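Phosphoserine aminotransferase SerC (Cytophaga hutchinsonii ATCC 33406, PDB 3FFR) probably catalyses the pyridoxal phosphate-dependent transfer of an amino group between phosphoserine and 2-oxoglutarate in serine biosynthesis. Local coordinates at residues A131-L136 and L163-A168; K85-V90 and I125-D130; K181-F186 and I203-V208; M147-I152 and P175-T180. All blocks are in the same frame, centred on the assembly; numbering follows the deposited sequence.

Along the chain, contact 2 closes first: after strand 85-90, helix 93-104 and strand 108-113, the loop 125-130 returns to one face of strand 85-90. Contact 1 opens directly afterwards and pairs strand 133-137 with strand 163-167. Contact 4 crosses it, because 147-152 lies between the two segments of contact 1 and 175-180 follows them; it joins the short helix 149-152 to the loop before strand 184-188. Contact 3 comes last and closes the hairpin of strands 184-188 and 200-205, whose connection carries the cofactor-bearing Lys191. Contacts 1, 2 and 3 share the seven-stranded mixed sheet, while contact 4 packs on the face bearing Leu136 and Val166.

Contact 1: A131-L136 and L163-A168; sequences AEIICL and LIFVDA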
loop_
_atom_site.group_PDB
_atom_site.type_symbol
_atom_site.label_atom_id
_atom_site.label_comp_id
_atom_site.label_asym_id
_atom_site.label_seq_id
_atom_site.Cartn_x
_atom_site.Cartn_y
_atom_site.Cartn_z
ATOM N N ALA A 131 -30.243 9.221 -1.124
ATOM C CA ALA A 131 -28.756 9.206 -1.145
ATOM C C ALA A 131 -28.309 8.643 0.209
ATOM O O ALA A 131 -28.716 9.143 1.263
ATOM C CB ALA A 131 -28.169 10.610 -1.345
ATOM N N GLU A 132 -27.460 7.625 0.180
ATOM C CA GLU A 132 -27.003 6.945 1.405
ATOM C C GLU A 132 -25.793 7.597 2.008
ATOM O O GLU A 132 -25.540 7.486 3.214
ATOM C CB GLU A 132 -26.696 5.467 1.122
ATOM C CG GLU A 132 -27.890 4.714 0.631
ATOM C CD GLU A 132 -27.536 3.331 0.092
ATOM O OE1 GLU A 132 -26.832 2.606 0.825
ATOM O OE2 GLU A 132 -28.011 2.974 -1.028
ATOM N N ILE A 133 -25.005 8.204 1.129
ATOM C CA ILE A 133 -23.778 8.897 1.539
ATOM C C ILE A 133 -23.658 10.187 0.747
ATOM O O ILE A 133 -24.232 10.316 -0.343
ATOM C CB ILE A 133 -22.509 8.017 1.396
ATOM C CG1 ILE A 133 -22.073 7.902 -0.071
ATOM C CG2 ILE A 133 -22.714 6.594 2.046
ATOM C CD1 ILE A 133 -20.638 7.264 -0.264
ATOM N N ILE A 134 -22.966 11.146 1.364
ATOM C CA ILE A 134 -22.644 12.453 0.777
ATOM C C ILE A 134 -21.119 12.515 0.755
ATOM O O ILE A 134 -20.471 12.438 1.788
ATOM C CB ILE A 134 -23.216 13.636 1.610
ATOM C CG1 ILE A 134 -24.746 13.658 1.529
ATOM C CG2 ILE A 134 -22.654 14.991 1.145
ATOM C CD1 ILE A 134 -25.410 14.454 2.653
ATOM N N CYS A 135 -20.577 12.740 -0.426
ATOM C CA CYS A 135 -19.115 12.807 -0.632
ATOM C C CYS A 135 -18.704 14.219 -1.021
ATOM O O CYS A 135 -19.044 14.727 -2.090
ATOM C CB CYS A 135 -18.663 11.838 -1.707
ATOM S SG CYS A 135 -18.996 10.098 -1.325
ATOM N N LEU A 136 -17.958 14.816 -0.099
ATOM C CA LEU A 136 -17.498 16.174 -0.210
ATOM C C LEU A 136 -15.998 16.187 -0.334
ATOM O O LEU A 136 -15.328 15.334 0.226
ATOM C CB LEU A 136 -17.897 16.956 1.051
ATOM C CG LEU A 136 -19.404 16.953 1.367
ATOM C CD1 LEU A 136 -19.709 17.694 2.697
ATOM C CD2 LEU A 136 -20.218 17.503 0.182
ATOM N N LEU A 163 -24.452 9.286 5.424
ATOM C CA LEU A 163 -23.104 9.317 5.971
ATOM C C LEU A 163 -22.334 10.337 5.164
ATOM O O LEU A 163 -22.306 10.280 3.932
ATOM C CB LEU A 163 -22.395 7.974 5.837
ATOM C CG LEU A 163 -23.066 6.804 6.566
ATOM C CD1 LEU A 163 -22.389 5.493 6.061
ATOM C CD2 LEU A 163 -23.003 6.968 8.104
ATOM N N ILE A 164 -21.726 11.290 5.863
ATOM C CA ILE A 164 -20.936 12.348 5.223
ATOM C C ILE A 164 -19.442 12.062 5.303
ATOM O O ILE A 164 -18.848 12.001 6.384
ATOM C CB ILE A 164 -21.266 13.768 5.800
ATOM C CG1 ILE A 164 -22.753 14.074 5.644
ATOM C CG2 ILE A 164 -20.433 14.848 5.080
ATOM C CD1 ILE A 164 -23.207 15.388 6.317
ATOM N N PHE A 165 -18.854 11.909 4.119
ATOM C CA PHE A 165 -17.402 11.640 3.928
ATOM C C PHE A 165 -16.737 12.857 3.329
ATOM O O PHE A 165 -17.202 13.402 2.330
ATOM C CB PHE A 165 -17.147 10.457 2.981
ATOM C CG PHE A 165 -17.671 9.165 3.469
ATOM C CD1 PHE A 165 -18.991 8.798 3.220
ATOM C CD2 PHE A 165 -16.862 8.312 4.212
ATOM C CE1 PHE A 165 -19.481 7.586 3.734
ATOM C CE2 PHE A 165 -17.327 7.114 4.708
ATOM C CZ PHE A 165 -18.657 6.749 4.480
ATOM N N VAL A 166 -15.619 13.247 3.930
ATOM C CA VAL A 166 -14.839 14.374 3.425
ATOM C C VAL A 166 -13.427 13.940 3.004
ATOM O O VAL A 166 -12.657 13.374 3.782
ATOM C CB VAL A 166 -14.743 15.512 4.467
ATOM C CG1 VAL A 166 -13.990 16.721 3.866
ATOM C CG2 VAL A 166 -16.131 15.947 4.970
ATOM N N ASP A 167 -13.128 14.194 1.738
ATOM C CA ASP A 167 -11.781 14.043 1.180
ATOM C C ASP A 167 -10.997 15.288 1.584
ATOM O O ASP A 167 -11.334 16.411 1.189
ATOM C CB ASP A 167 -11.889 13.831 -0.339
ATOM C CG ASP A 167 -10.558 13.723 -1.037
ATOM O OD1 ASP A 167 -9.562 14.305 -0.565
ATOM O OD2 ASP A 167 -10.567 13.069 -2.102
ATOM N N ALA A 168 -10.020 15.098 2.471
ATOM C CA ALA A 168 -9.105 16.204 2.923
ATOM C C ALA A 168 -7.642 15.799 2.677
ATOM O O ALA A 168 -6.730 16.176 3.374
ATOM C CB ALA A 168 -9.356 16.567 4.400
#
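Ile133 and Leu163 are the first bridged pair of two neighbouring parallel strands, and the side chain of Ile133 reaches both Leu163 and Phe165. Its CB lies 3.4 Å from Leu163 O. The CG2 branch, anti to the carbonyl carbon, meets Leu163 CB at 4.0 Å and comes to the edge of the Phe165 ring, near its plane, with CE1 3.8 Å away. CG1 turns to the other neighbouring strand and touches Ser86 CB, whereas CD1 at the tip returns to Phe165 CD1 at 4.1 Å. With Ile133 cut back to alanine, CG2 and CD1 would be gone, which is likely to open a gap at the edge of the Phe165 ring and let the ring shift. On the opposite face, Ile134 and Ile164 run side by side, CD1 against CG1, and Leu136 CD1 packs on Ile164 CG2 at 3.8 Å. Five backbone hydrogen bonds join the strands, the straightest from Leu136 N to Phe165 O (2.9 Å, 176°). The last, from Asp167 N to Leu136 O, fixes the strand end where Asp167 OD1 accepts from Val169 N and OD2 bonds to N1 of the cofactor on Lys191, the aspartate-pyridine pairing characteristic of fold-type I aminotransferases.

Contact 2: K85-V90 and I125-D130; sequences KSFHCV and ITVPAD
The loop leading into strand 133-137 crosses one face of strand 85-90 near the border of the seven-stranded sheet, where Phe87 takes up its apolar part and Lys85 its charged end. Phe87 has CG anti to the backbone N (chi1 173°), which sends the ring out among Ile125, Thr126, Val127 and Pro128. Val127 CG2 sits over one ring face in a CH-pi contact, 4.1 Å from the centroid of the Phe87 ring and offset toward its rim. Pro128 CD approaches Phe87 CD2 obliquely at 3.9 Å, the two side chains crossing at about a right angle. Ile125 CG2 reaches Phe87 CZ at 4.2 Å, and the backbone oxygen Thr126 O lies 3.7 Å from Phe87 CE2. Val127 also touches Ile134 of strand 133-137, so that the loop packs on two adjacent strands.

At the start of the strand, the extended chain of Lys85 runs past the carboxylate of Asp130, its CD 3.5 Å from Asp130 OD2, and NZ forms a salt bridge to that oxygen at 2.8 Å. The ammonium meets OD2 on the syn side, 35° out of the carboxylate plane. Tyr110 OH of strand 108-113 bonds to both Lys85 NZ and Asp130 OD1, closing a three-membered polar cluster. A methionine in place of Lys85 would probably leave the Asp130 carboxylate without its countercharge and let it turn more freely. The chemistry is thus divided: apolar contacts around a buried ring hold the loop down, while a charged pair bridged by a tyrosine hydroxyl fastens its more exposed end.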
loop_
_atom_site.group_PDB
_atom_site.type_symbol
_atom_site.label_atom_id
_atom_site.label_comp_id
_atom_site.label_asym_id
_atom_site.label_seq_id
_atom_site.Cartn_x
_atom_site.Cartn_y
_atom_site.Cartn_z
ATOM N N LYS A 85 -27.225 3.970 -3.793
ATOM C CA LYS A 85 -26.979 5.354 -4.214
ATOM C C LYS A 85 -26.124 6.213 -3.323
ATOM O O LYS A 85 -26.227 6.198 -2.105
ATOM C CB LYS A 85 -28.327 6.088 -4.346
ATOM C CG LYS A 85 -29.395 5.426 -5.245
ATOM C CD LYS A 85 -30.536 6.377 -5.562
ATOM C CE LYS A 85 -31.561 5.708 -6.447
ATOM N NZ LYS A 85 -32.630 6.662 -6.878
ATOM N N SER A 86 -25.259 6.962 -3.988
ATOM C CA SER A 86 -24.445 7.955 -3.326
ATOM C C SER A 86 -24.704 9.328 -3.942
ATOM O O SER A 86 -25.338 9.462 -4.979
ATOM C CB SER A 86 -22.974 7.606 -3.477
ATOM O OG SER A 86 -22.626 7.567 -4.847
ATOM N N PHE A 87 -24.185 10.342 -3.272
ATOM C CA PHE A 87 -24.287 11.756 -3.734
ATOM C C PHE A 87 -22.896 12.352 -3.652
ATOM O O PHE A 87 -22.216 12.212 -2.619
ATOM C CB PHE A 87 -25.272 12.520 -2.840
ATOM C CG PHE A 87 -25.332 14.005 -3.095
ATOM C CD1 PHE A 87 -24.422 14.863 -2.509
ATOM C CD2 PHE A 87 -26.318 14.530 -3.891
ATOM C CE1 PHE A 87 -24.478 16.204 -2.755
ATOM C CE2 PHE A 87 -26.389 15.902 -4.126
ATOM C CZ PHE A 87 -25.469 16.724 -3.575
ATOM N N HIS A 88 -22.473 13.015 -4.733
ATOM C CA HIS A 88 -21.150 13.608 -4.801
ATOM C C HIS A 88 -21.155 15.052 -5.279
ATOM O O HIS A 88 -21.805 15.365 -6.244
ATOM C CB HIS A 88 -20.282 12.826 -5.827
ATOM C CG HIS A 88 -20.124 11.366 -5.520
ATOM N ND1 HIS A 88 -18.917 10.814 -5.127
ATOM C CD2 HIS A 88 -21.018 10.352 -5.547
ATOM C CE1 HIS A 88 -19.098 9.517 -4.894
ATOM N NE2 HIS A 88 -20.359 9.211 -5.150
ATOM N N CYS A 89 -20.387 15.889 -4.589
ATOM C CA CYS A 89 -20.072 17.245 -5.084
ATOM C C CYS A 89 -18.841 17.118 -5.969
ATOM O O CYS A 89 -17.775 16.703 -5.499
ATOM C CB CYS A 89 -19.793 18.232 -3.938
ATOM S SG CYS A 89 -21.313 18.813 -3.143
ATOM N N VAL A 90 -18.995 17.471 -7.237
ATOM C CA VAL A 90 -17.925 17.321 -8.237
ATOM C C VAL A 90 -17.536 18.654 -8.851
ATOM O O VAL A 90 -18.394 19.348 -9.411
ATOM C CB VAL A 90 -18.372 16.337 -9.357
ATOM C CG1 VAL A 90 -17.337 16.290 -10.515
ATOM C CG2 VAL A 90 -18.630 14.929 -8.755
ATOM N N ILE A 125 -28.138 24.114 -2.712
ATOM C CA ILE A 125 -27.993 22.668 -2.886
ATOM C C ILE A 125 -28.949 21.846 -2.033
ATOM O O ILE A 125 -29.143 22.137 -0.854
ATOM C CB ILE A 125 -26.536 22.253 -2.544
ATOM C CG1 ILE A 125 -25.551 23.012 -3.452
ATOM C CG2 ILE A 125 -26.317 20.724 -2.652
ATOM C CD1 ILE A 125 -24.072 22.707 -3.149
ATOM N N THR A 126 -29.576 20.863 -2.664
ATOM C CA THR A 126 -30.398 19.905 -1.947
ATOM C C THR A 126 -29.799 18.508 -2.201
ATOM O O THR A 126 -29.076 18.277 -3.159
ATOM C CB THR A 126 -31.870 19.942 -2.375
ATOM O OG1 THR A 126 -31.951 19.647 -3.768
ATOM C CG2 THR A 126 -32.524 21.305 -2.074
ATOM N N VAL A 127 -30.093 17.586 -1.303
ATOM C CA VAL A 127 -29.609 16.206 -1.393
ATOM C C VAL A 127 -30.810 15.275 -1.362
ATOM O O VAL A 127 -31.636 15.348 -0.420
ATOM C CB VAL A 127 -28.679 15.857 -0.208
ATOM C CG1 VAL A 127 -28.236 14.408 -0.294
ATOM C CG2 VAL A 127 -27.469 16.834 -0.139
ATOM N N PRO A 128 -30.953 14.407 -2.388
ATOM C CA PRO A 128 -32.082 13.489 -2.365
ATOM C C PRO A 128 -32.090 12.625 -1.128
ATOM O O PRO A 128 -31.039 12.187 -0.629
ATOM C CB PRO A 128 -31.887 12.637 -3.614
ATOM C CG PRO A 128 -31.087 13.512 -4.540
ATOM C CD PRO A 128 -30.195 14.347 -3.662
ATOM N N ALA A 129 -33.296 12.340 -0.671
ATOM C CA ALA A 129 -33.478 11.552 0.533
ATOM C C ALA A 129 -32.904 10.157 0.439
ATOM O O ALA A 129 -32.452 9.587 1.444
ATOM C CB ALA A 129 -34.995 11.499 0.913
ATOM N N ASP A 130 -32.919 9.601 -0.763
ATOM C CA ASP A 130 -32.450 8.204 -0.960
ATOM C C ASP A 130 -30.937 8.088 -1.181
ATOM O O ASP A 130 -30.415 7.009 -1.398
ATOM C CB ASP A 130 -33.233 7.458 -2.048
ATOM C CG ASP A 130 -33.060 8.040 -3.421
ATOM O OD1 ASP A 130 -32.400 9.095 -3.548
ATOM O OD2 ASP A 130 -33.617 7.435 -4.372
#

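Contact 3: K181-F186 and I203-V208; sequences KIDSVF and ILNDRV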
loop_
_atom_site.group_PDB
_atom_site.type_symbol
_atom_site.label_atom_id
_atom_site.label_comp_id
_atom_site.label_asym_id
_atom_site.label_seq_id
_atom_site.Cartn_x
_atom_site.Cartn_y
_atom_site.Cartn_z
ATOM N N LYS A 181 -20.767 17.008 12.804
ATOM C CA LYS A 181 -21.516 17.369 11.597
ATOM C C LYS A 181 -21.173 16.569 10.355
ATOM O O LYS A 181 -21.821 16.697 9.326
ATOM C CB LYS A 181 -21.422 18.865 11.350
ATOM C CG LYS A 181 -22.085 19.646 12.450
ATOM C CD LYS A 181 -22.049 21.128 12.201
ATOM C CE LYS A 181 -22.559 21.856 13.431
ATOM N NZ LYS A 181 -23.870 21.298 13.902
ATOM N N ILE A 182 -20.163 15.711 10.483
ATOM C CA ILE A 182 -19.767 14.805 9.424
ATOM C C ILE A 182 -19.613 13.419 10.049
ATOM O O ILE A 182 -19.848 13.247 11.254
ATOM C CB ILE A 182 -18.489 15.242 8.696
ATOM C CG1 ILE A 182 -17.288 15.254 9.658
ATOM C CG2 ILE A 182 -18.693 16.603 7.965
ATOM C CD1 ILE A 182 -15.955 15.521 8.981
ATOM N N ASP A 183 -19.251 12.442 9.239
ATOM C CA ASP A 183 -19.097 11.080 9.736
ATOM C C ASP A 183 -17.723 10.466 9.477
ATOM O O ASP A 183 -17.342 9.475 10.102
ATOM C CB ASP A 183 -20.187 10.197 9.120
ATOM C CG ASP A 183 -21.599 10.697 9.478
ATOM O OD1 ASP A 183 -22.012 10.494 10.665
ATOM O OD2 ASP A 183 -22.286 11.245 8.565
ATOM N N SER A 184 -16.974 11.087 8.594
ATOM C CA SER A 184 -15.685 10.517 8.197
ATOM C C SER A 184 -14.875 11.487 7.375
ATOM O O SER A 184 -15.410 12.359 6.667
ATOM C CB SER A 184 -15.948 9.234 7.360
ATOM O OG SER A 184 -14.791 8.631 6.774
ATOM N N VAL A 185 -13.576 11.371 7.578
ATOM C CA VAL A 185 -12.603 12.103 6.769
ATOM C C VAL A 185 -11.456 11.166 6.422
ATOM O O VAL A 185 -11.179 10.200 7.132
ATOM C CB VAL A 185 -12.111 13.388 7.489
ATOM C CG1 VAL A 185 -11.217 13.049 8.676
ATOM C CG2 VAL A 185 -11.380 14.322 6.524
ATOM N N PHE A 186 -10.810 11.434 5.292
ATOM C CA PHE A 186 -9.680 10.611 4.890
ATOM C C PHE A 186 -8.630 11.414 4.174
ATOM O O PHE A 186 -8.859 12.509 3.643
ATOM C CB PHE A 186 -10.146 9.420 4.025
ATOM C CG PHE A 186 -10.846 9.832 2.741
ATOM C CD1 PHE A 186 -12.213 10.044 2.711
ATOM C CD2 PHE A 186 -10.130 10.030 1.575
ATOM C CE1 PHE A 186 -12.873 10.418 1.546
ATOM C CE2 PHE A 186 -10.792 10.402 0.405
ATOM C CZ PHE A 186 -12.155 10.599 0.395
ATOM N N ILE A 203 -10.506 7.957 8.724
ATOM C CA ILE A 203 -11.067 8.328 10.015
ATOM C C ILE A 203 -12.582 8.205 9.866
ATOM O O ILE A 203 -13.182 8.790 8.953
ATOM C CB ILE A 203 -10.641 9.762 10.383
ATOM C CG1 ILE A 203 -9.117 9.784 10.678
ATOM C CG2 ILE A 203 -11.472 10.301 11.557
ATOM C CD1 ILE A 203 -8.561 11.169 10.849
ATOM N N LEU A 204 -13.196 7.410 10.732
ATOM C CA LEU A 204 -14.631 7.140 10.575
ATOM C C LEU A 204 -15.308 6.908 11.896
ATOM O O LEU A 204 -14.697 6.460 12.849
ATOM C CB LEU A 204 -14.841 5.909 9.673
ATOM C CG LEU A 204 -14.544 4.480 10.211
ATOM C CD1 LEU A 204 -14.934 3.443 9.153
ATOM C CD2 LEU A 204 -13.060 4.258 10.671
ATOM N N ASN A 205 -16.590 7.215 11.916
ATOM C CA ASN A 205 -17.380 7.065 13.132
ATOM C C ASN A 205 -18.263 5.827 13.207
ATOM O O ASN A 205 -18.334 4.944 12.323
ATOM C CB ASN A 205 -18.187 8.347 13.451
ATOM C CG ASN A 205 -19.417 8.524 12.552
ATOM O OD1 ASN A 205 -19.726 7.667 11.738
ATOM N ND2 ASN A 205 -20.119 9.650 12.705
ATOM N N ASP A 206 -18.921 5.777 14.351
ATOM C CA ASP A 206 -19.832 4.677 14.693
ATOM C C ASP A 206 -20.915 4.458 13.637
ATOM O O ASP A 206 -21.319 3.324 13.377
ATOM C CB ASP A 206 -20.508 4.924 16.074
ATOM C CG ASP A 206 -21.359 6.260 16.138
ATOM O OD1 ASP A 206 -20.900 7.403 15.844
ATOM O OD2 ASP A 206 -22.546 6.160 16.555
ATOM N N ARG A 207 -21.422 5.554 13.085
ATOM C CA ARG A 207 -22.500 5.474 12.073
ATOM C C ARG A 207 -22.005 4.764 10.792
ATOM O O ARG A 207 -22.699 3.947 10.154
ATOM C CB ARG A 207 -23.065 6.869 11.753
ATOM C CG ARG A 207 -23.663 7.571 12.974
ATOM C CD ARG A 207 -24.325 8.871 12.651
ATOM N NE ARG A 207 -25.461 8.678 11.766
ATOM C CZ ARG A 207 -25.554 9.148 10.521
ATOM N NH1 ARG A 207 -24.617 9.902 9.987
ATOM N NH2 ARG A 207 -26.635 8.878 9.812
ATOM N N VAL A 208 -20.770 5.069 10.438
ATOM C CA VAL A 208 -20.161 4.474 9.266
ATOM C C VAL A 208 -19.967 2.963 9.499
ATOM O O VAL A 208 -20.332 2.131 8.662
ATOM C CB VAL A 208 -18.809 5.152 8.922
ATOM C CG1 VAL A 208 -18.169 4.466 7.716
ATOM C CG2 VAL A 208 -19.022 6.664 8.587
HETATM O O HOH W 1 -20.157 12.113 14.428
#
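Asp183 OD1 is gripped by two donors from the other segment, Arg207 NH1 at 2.8 Å and Asn205 ND2 at 2.9 Å. The amide uses the anti lone pair of this oxygen; the guanidinium, meeting OD1 at its own edge, comes from above the carboxylate plane. The bend of the Arg207 chain at chi3 (63°) brings NH1 back over Asp183. Asn205 does double duty: as N-cap of helix 206-217 it receives Val208 N on OD1, while ND2 holds the aspartate and a water. Val208 CG2 packs against Asp183 CB at 3.8 Å.

Farther along the hairpin, Ile203 O accepts from Ser184 OG (2.7 Å) and from Val185 N (3.0 Å), which arrive from opposite faces of its carbonyl plane. Ser184 OG is also bonded to Trp202 NE1. Val185 with Ile203 is a hydrogen-bonded antiparallel pair, and Ser184 with Leu204 the non-hydrogen-bonded one next to it.

The other oxygen, Asp183 OD2, takes a salt bridge from Arg156 and a hydrogen bond from Ile164 N. Held at both oxygens and flanked by two arginines, this buried carboxylate is likely to stay ionised, its negative charge matched by Arg156 and Arg207.

Contact 4: M147-I152 and P175-T180; sequences MPVEDI and PKFDWT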
loop_
_atom_site.group_PDB
_atom_site.type_symbol
_atom_site.label_atom_id
_atom_site.label_comp_id
_atom_site.label_asym_id
_atom_site.label_seq_id
_atom_site.Cartn_x
_atom_site.Cartn_y
_atom_site.Cartn_z
HETATM N N MSE A 147 -13.765 23.655 -0.041
HETATM C CA MSE A 147 -15.105 23.750 0.570
HETATM C C MSE A 147 -14.854 23.962 2.068
HETATM O O MSE A 147 -14.605 23.000 2.804
HETATM C CB MSE A 147 -15.955 22.514 0.382
HETATM C CG MSE A 147 -17.329 22.740 0.955
HETATM SE SE MSE A 147 -18.527 21.222 0.806
HETATM C CE MSE A 147 -19.296 21.595 -0.969
ATOM N N PRO A 148 -14.878 25.221 2.526
ATOM C CA PRO A 148 -14.593 25.498 3.936
ATOM C C PRO A 148 -15.511 24.748 4.898
ATOM O O PRO A 148 -16.611 24.378 4.540
ATOM C CB PRO A 148 -14.815 26.981 4.043
ATOM C CG PRO A 148 -14.469 27.498 2.712
ATOM C CD PRO A 148 -15.047 26.478 1.763
ATOM N N VAL A 149 -15.017 24.545 6.114
ATOM C CA VAL A 149 -15.750 23.771 7.123
ATOM C C VAL A 149 -17.157 24.308 7.349
ATOM O O VAL A 149 -18.102 23.538 7.498
ATOM C CB VAL A 149 -14.927 23.638 8.432
ATOM C CG1 VAL A 149 -15.767 23.046 9.577
ATOM C CG2 VAL A 149 -13.677 22.737 8.170
ATOM N N GLU A 150 -17.313 25.632 7.310
ATOM C CA GLU A 150 -18.628 26.220 7.551
ATOM C C GLU A 150 -19.605 25.776 6.469
ATOM O O GLU A 150 -20.793 25.590 6.727
ATOM C CB GLU A 150 -18.585 27.762 7.662
ATOM C CG GLU A 150 -18.111 28.494 6.420
ATOM C CD GLU A 150 -18.095 30.006 6.617
ATOM O OE1 GLU A 150 -18.624 30.473 7.655
ATOM O OE2 GLU A 150 -17.564 30.714 5.731
ATOM N N ASP A 151 -19.089 25.575 5.266
ATOM C CA ASP A 151 -19.939 25.117 4.141
ATOM C C ASP A 151 -20.200 23.606 4.279
ATOM O O ASP A 151 -21.308 23.103 4.063
ATOM C CB ASP A 151 -19.320 25.456 2.786
ATOM C CG ASP A 151 -19.353 26.970 2.455
ATOM O OD1 ASP A 151 -20.077 27.762 3.103
ATOM O OD2 ASP A 151 -18.646 27.332 1.508
ATOM N N ILE A 152 -19.156 22.877 4.658
ATOM C CA ILE A 152 -19.290 21.422 4.887
ATOM C C ILE A 152 -20.404 21.152 5.910
ATOM O O ILE A 152 -21.209 20.216 5.791
ATOM C CB ILE A 152 -17.948 20.819 5.388
ATOM C CG1 ILE A 152 -16.980 20.818 4.186
ATOM C CG2 ILE A 152 -18.135 19.370 5.983
ATOM C CD1 ILE A 152 -15.653 20.236 4.348
ATOM N N PRO A 175 -7.897 22.131 7.761
ATOM C CA PRO A 175 -9.264 22.278 8.276
ATOM C C PRO A 175 -9.449 21.730 9.663
ATOM O O PRO A 175 -8.869 20.711 10.022
ATOM C CB PRO A 175 -10.091 21.449 7.302
ATOM C CG PRO A 175 -9.112 20.436 6.737
ATOM C CD PRO A 175 -7.852 21.216 6.610
ATOM N N LYS A 176 -10.284 22.431 10.418
ATOM C CA LYS A 176 -10.638 22.006 11.756
ATOM C C LYS A 176 -12.103 21.601 11.742
ATOM O O LYS A 176 -13.021 22.421 11.858
ATOM C CB LYS A 176 -10.382 23.087 12.803
ATOM C CG LYS A 176 -10.593 22.533 14.217
ATOM C CD LYS A 176 -10.250 23.501 15.336
ATOM C CE LYS A 176 -10.369 22.797 16.682
ATOM N NZ LYS A 176 -11.742 22.280 16.905
ATOM N N PHE A 177 -12.318 20.313 11.581
ATOM C CA PHE A 177 -13.678 19.794 11.463
ATOM C C PHE A 177 -14.462 19.788 12.747
ATOM O O PHE A 177 -13.916 19.692 13.846
ATOM C CB PHE A 177 -13.702 18.380 10.832
ATOM C CG PHE A 177 -13.197 18.362 9.409
ATOM C CD1 PHE A 177 -14.008 18.843 8.365
ATOM C CD2 PHE A 177 -11.921 17.947 9.116
ATOM C CE1 PHE A 177 -13.548 18.905 7.081
ATOM C CE2 PHE A 177 -11.454 17.985 7.807
ATOM C CZ PHE A 177 -12.275 18.474 6.788
ATOM N N ASP A 178 -15.761 19.949 12.563
ATOM C CA ASP A 178 -16.729 19.705 13.619
ATOM C C ASP A 178 -17.143 18.257 13.376
ATOM O O ASP A 178 -17.876 17.949 12.428
ATOM C CB ASP A 178 -17.932 20.619 13.504
ATOM C CG ASP A 178 -18.980 20.332 14.561
ATOM O OD1 ASP A 178 -19.041 19.222 15.125
ATOM O OD2 ASP A 178 -19.791 21.247 14.798
ATOM N N TRP A 179 -16.644 17.375 14.231
ATOM C CA TRP A 179 -16.806 15.935 14.031
ATOM C C TRP A 179 -18.229 15.481 14.243
ATOM O O TRP A 179 -18.566 14.358 13.925
ATOM C CB TRP A 179 -15.853 15.157 14.943
ATOM C CG TRP A 179 -14.410 15.528 14.687
ATOM C CD1 TRP A 179 -13.593 16.252 15.516
ATOM C CD2 TRP A 179 -13.651 15.263 13.513
ATOM N NE1 TRP A 179 -12.375 16.431 14.940
ATOM C CE2 TRP A 179 -12.375 15.825 13.710
ATOM C CE3 TRP A 179 -13.913 14.577 12.326
ATOM C CZ2 TRP A 179 -11.377 15.747 12.759
ATOM C CZ3 TRP A 179 -12.902 14.472 11.395
ATOM C CH2 TRP A 179 -11.651 15.066 11.616
ATOM N N THR A 180 -19.074 16.359 14.765
ATOM C CA THR A 180 -20.466 15.980 14.975
ATOM C C THR A 180 -21.306 16.230 13.740
ATOM O O THR A 180 -22.407 15.687 13.631
ATOM C CB THR A 180 -21.126 16.750 16.147
ATOM O OG1 THR A 180 -21.387 18.103 15.761
ATOM C CG2 THR A 180 -20.261 16.679 17.426
#
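Val149 at the start of the short helix 149-152 faces Phe177 in the irregular loop 175-180, with their CA atoms 6.2 Å apart and no hydrogen bond between the two segments. Pro148 occupies the N-cap position, and its O receives Ile152 N, so the single turn presents Val149 and Ile152 toward the loop.

Val149 divides its two methyls. CG1, anti to the backbone N (chi1 170°), rests against Lys176 O at 3.6 Å; CG2 meets Pro175 CB at 3.9 Å and approaches Phe177 CD1 obliquely at 3.9 Å. The valine and proline side chains cross at about a right angle. Ile152 reaches the same ring with its tip: CD1 lies at the edge of Phe177, in the ring plane, 3.7 Å from CE1. The two aliphatic side chains therefore share one flank of the ring, CD1 and CE1.

Beyond the ring the loop fixes its own course. Asp178 OD1 accepts from Thr180 N at 2.9 Å, forming an Asx turn, and from Thr180 OG1 at 2.7 Å, both from the same face of the carboxylate. Phe177 CB lies over one face of the Trp179 ring, toward its rim, and the rings of Trp179 and Tyr62 meet edge-to-face.

Helix and loop together lie on one face of the large sheet: Ile152 packs on Leu136 of strand 133-137 and Val166 of strand 163-167, and Phe177 on Val166 and on Val185 of strand 184-188.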